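Local coordinates for DUF1611 domain-containing protein (Anabaena variabilis, PDB 2OBN) that is of unknown function but pairs a Rossmann-like domain with a P-loop NTPase-like domain, consistent with nucleotide binding, at residues S236-G241 with P280-L285. The protein carries 2 engineered substitutions. Sequence-based numbering, arbitrary orientation.
Sequences SLLHPG and PEVIRL
Leu285 meets both leucines of the loop 236-241, and all the contacts across are apolar. Leu285 CD2 lies 3.8 Å from Leu237 CB. The same Leu285 CD2 lies 3.7 Å from Leu238 CD2. With CG anti to the backbone N (chi1 169°), Leu285 reaches toward the loop, and the side chains of Leu285 and Leu238 pass each other heading opposite ways. The other branch of Leu238 serves Val282: CD1 of Leu238 sits 3.9 Å from CG2 of Val282. One helical turn, Val282 to Leu285, thus takes up the two branches of Leu238. All four residues are buried.

The contact joins the loop after strand 228-231 to helix 279-291 in the P-loop NTPase-like domain, whose core is a six-stranded parallel sheet. Val282 also packs on Leu259 of strand 256-262.

Hydrogen bonds shape the loop from within. His239 N donates to Ser236 O, closing a type I turn. Ser236 OG accepts from Leu238 N at 3.0 Å, forming an ST turn. Gly241 N donates to His239 ND1 in the ring plane, also at 3.0 Å.

Across the dimer, Leu238 and Leu285 both pack on Gly292 of the second subunit, and Leu237 O is hydrogen-bonded to Arg250 NH2 of that subunit.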
loop_
_atom_site.group_PDB
_atom_site.type_symbol
_atom_site.label_atom_id
_atom_site.label_comp_id
_atom_site.label_asym_id
_atom_site.label_seq_id
_atom_site.Cartn_x
_atom_site.Cartn_y
_atom_site.Cartn_z
ATOM N N SER B 236 5.461 -8.814 4.864
ATOM C CA SER B 236 5.446 -10.202 4.457
ATOM C C SER B 236 4.122 -10.530 3.810
ATOM O O SER B 236 3.069 -10.124 4.310
ATOM C CB SER B 236 5.597 -11.130 5.663
ATOM O OG SER B 236 5.426 -12.482 5.253
ATOM N N LEU B 237 4.158 -11.322 2.742
ATOM C CA LEU B 237 2.927 -11.763 2.101
ATOM C C LEU B 237 2.171 -12.793 2.956
ATOM O O LEU B 237 1.101 -13.230 2.561
ATOM C CB LEU B 237 3.225 -12.341 0.707
ATOM C CG LEU B 237 3.770 -11.366 -0.343
ATOM C CD1 LEU B 237 4.075 -12.128 -1.618
ATOM C CD2 LEU B 237 2.805 -10.236 -0.617
ATOM N N LEU B 238 2.757 -13.192 4.094
ATOM C CA LEU B 238 2.172 -14.153 5.018
ATOM C C LEU B 238 1.525 -13.464 6.220
ATOM O O LEU B 238 0.787 -14.090 6.973
ATOM C CB LEU B 238 3.244 -15.128 5.523
ATOM C CG LEU B 238 4.093 -15.832 4.474
ATOM C CD1 LEU B 238 5.022 -16.823 5.130
ATOM C CD2 LEU B 238 3.205 -16.524 3.439
ATOM N N HIS B 239 1.806 -12.170 6.381
ATOM C CA HIS B 239 1.247 -11.386 7.457
ATOM C C HIS B 239 -0.090 -10.816 6.977
ATOM O O HIS B 239 -0.127 -10.161 5.937
ATOM C CB HIS B 239 2.225 -10.282 7.817
ATOM C CG HIS B 239 1.872 -9.543 9.062
ATOM N ND1 HIS B 239 0.683 -8.865 9.205
ATOM C CD2 HIS B 239 2.576 -9.324 10.196
ATOM C CE1 HIS B 239 0.657 -8.280 10.390
ATOM N NE2 HIS B 239 1.792 -8.547 11.013
ATOM N N PRO B 240 -1.193 -11.055 7.740
ATOM C CA PRO B 240 -2.547 -10.615 7.330
ATOM C C PRO B 240 -2.806 -9.102 7.236
ATOM O O PRO B 240 -3.830 -8.691 6.689
ATOM C CB PRO B 240 -3.447 -11.210 8.423
ATOM C CG PRO B 240 -2.565 -11.376 9.583
ATOM C CD PRO B 240 -1.234 -11.734 9.051
ATOM N N GLY B 241 -1.923 -8.288 7.791
ATOM C CA GLY B 241 -2.095 -6.834 7.763
ATOM C C GLY B 241 -1.064 -6.068 6.959
ATOM O O GLY B 241 -1.160 -4.839 6.863
ATOM N N PRO B 280 9.108 -24.138 0.433
ATOM C CA PRO B 280 8.880 -24.262 -1.014
ATOM C C PRO B 280 7.606 -23.533 -1.467
ATOM O O PRO B 280 7.591 -22.947 -2.546
ATOM C CB PRO B 280 8.727 -25.780 -1.223
ATOM C CG PRO B 280 9.464 -26.385 -0.134
ATOM C CD PRO B 280 9.217 -25.470 1.053
ATOM N N GLU B 281 6.558 -23.575 -0.642
ATOM C CA GLU B 281 5.313 -22.854 -0.951
ATOM C C GLU B 281 5.485 -21.348 -0.864
ATOM O O GLU B 281 4.913 -20.620 -1.668
ATOM C CB GLU B 281 4.143 -23.314 -0.050
ATOM C CG GLU B 281 3.615 -24.697 -0.403
ATOM C CD GLU B 281 3.135 -24.744 -1.837
ATOM O OE1 GLU B 281 2.276 -23.913 -2.210
ATOM O OE2 GLU B 281 3.637 -25.593 -2.606
ATOM N N VAL B 282 6.259 -20.888 0.115
ATOM C CA VAL B 282 6.511 -19.460 0.281
ATOM C C VAL B 282 7.345 -18.970 -0.923
ATOM O O VAL B 282 7.114 -17.878 -1.444
ATOM C CB VAL B 282 7.229 -19.139 1.643
ATOM C CG1 VAL B 282 7.501 -17.650 1.777
ATOM C CG2 VAL B 282 6.413 -19.637 2.849
ATOM N N ILE B 283 8.318 -19.770 -1.356
ATOM C CA ILE B 283 9.138 -19.417 -2.543
ATOM C C ILE B 283 8.273 -19.263 -3.797
ATOM O O ILE B 283 8.425 -18.293 -4.547
ATOM C CB ILE B 283 10.246 -20.457 -2.780
ATOM C CG1 ILE B 283 11.316 -20.329 -1.677
ATOM C CG2 ILE B 283 10.865 -20.295 -4.167
ATOM C CD1 ILE B 283 12.149 -21.579 -1.474
ATOM N N ARG B 284 7.370 -20.212 -4.013
ATOM C CA ARG B 284 6.444 -20.165 -5.146
ATOM C C ARG B 284 5.558 -18.896 -5.082
ATOM O O ARG B 284 5.391 -18.188 -6.076
ATOM C CB ARG B 284 5.586 -21.432 -5.162
ATOM C CG ARG B 284 4.743 -21.607 -6.414
ATOM N N LEU B 285 5.017 -18.603 -3.903
ATOM C CA LEU B 285 4.211 -17.399 -3.711
ATOM C C LEU B 285 4.971 -16.138 -4.172
ATOM O O LEU B 285 4.509 -15.423 -5.080
ATOM C CB LEU B 285 3.783 -17.271 -2.246
ATOM C CG LEU B 285 3.143 -15.957 -1.774
ATOM C CD1 LEU B 285 1.839 -15.686 -2.485
ATOM C CD2 LEU B 285 2.963 -16.012 -0.262
#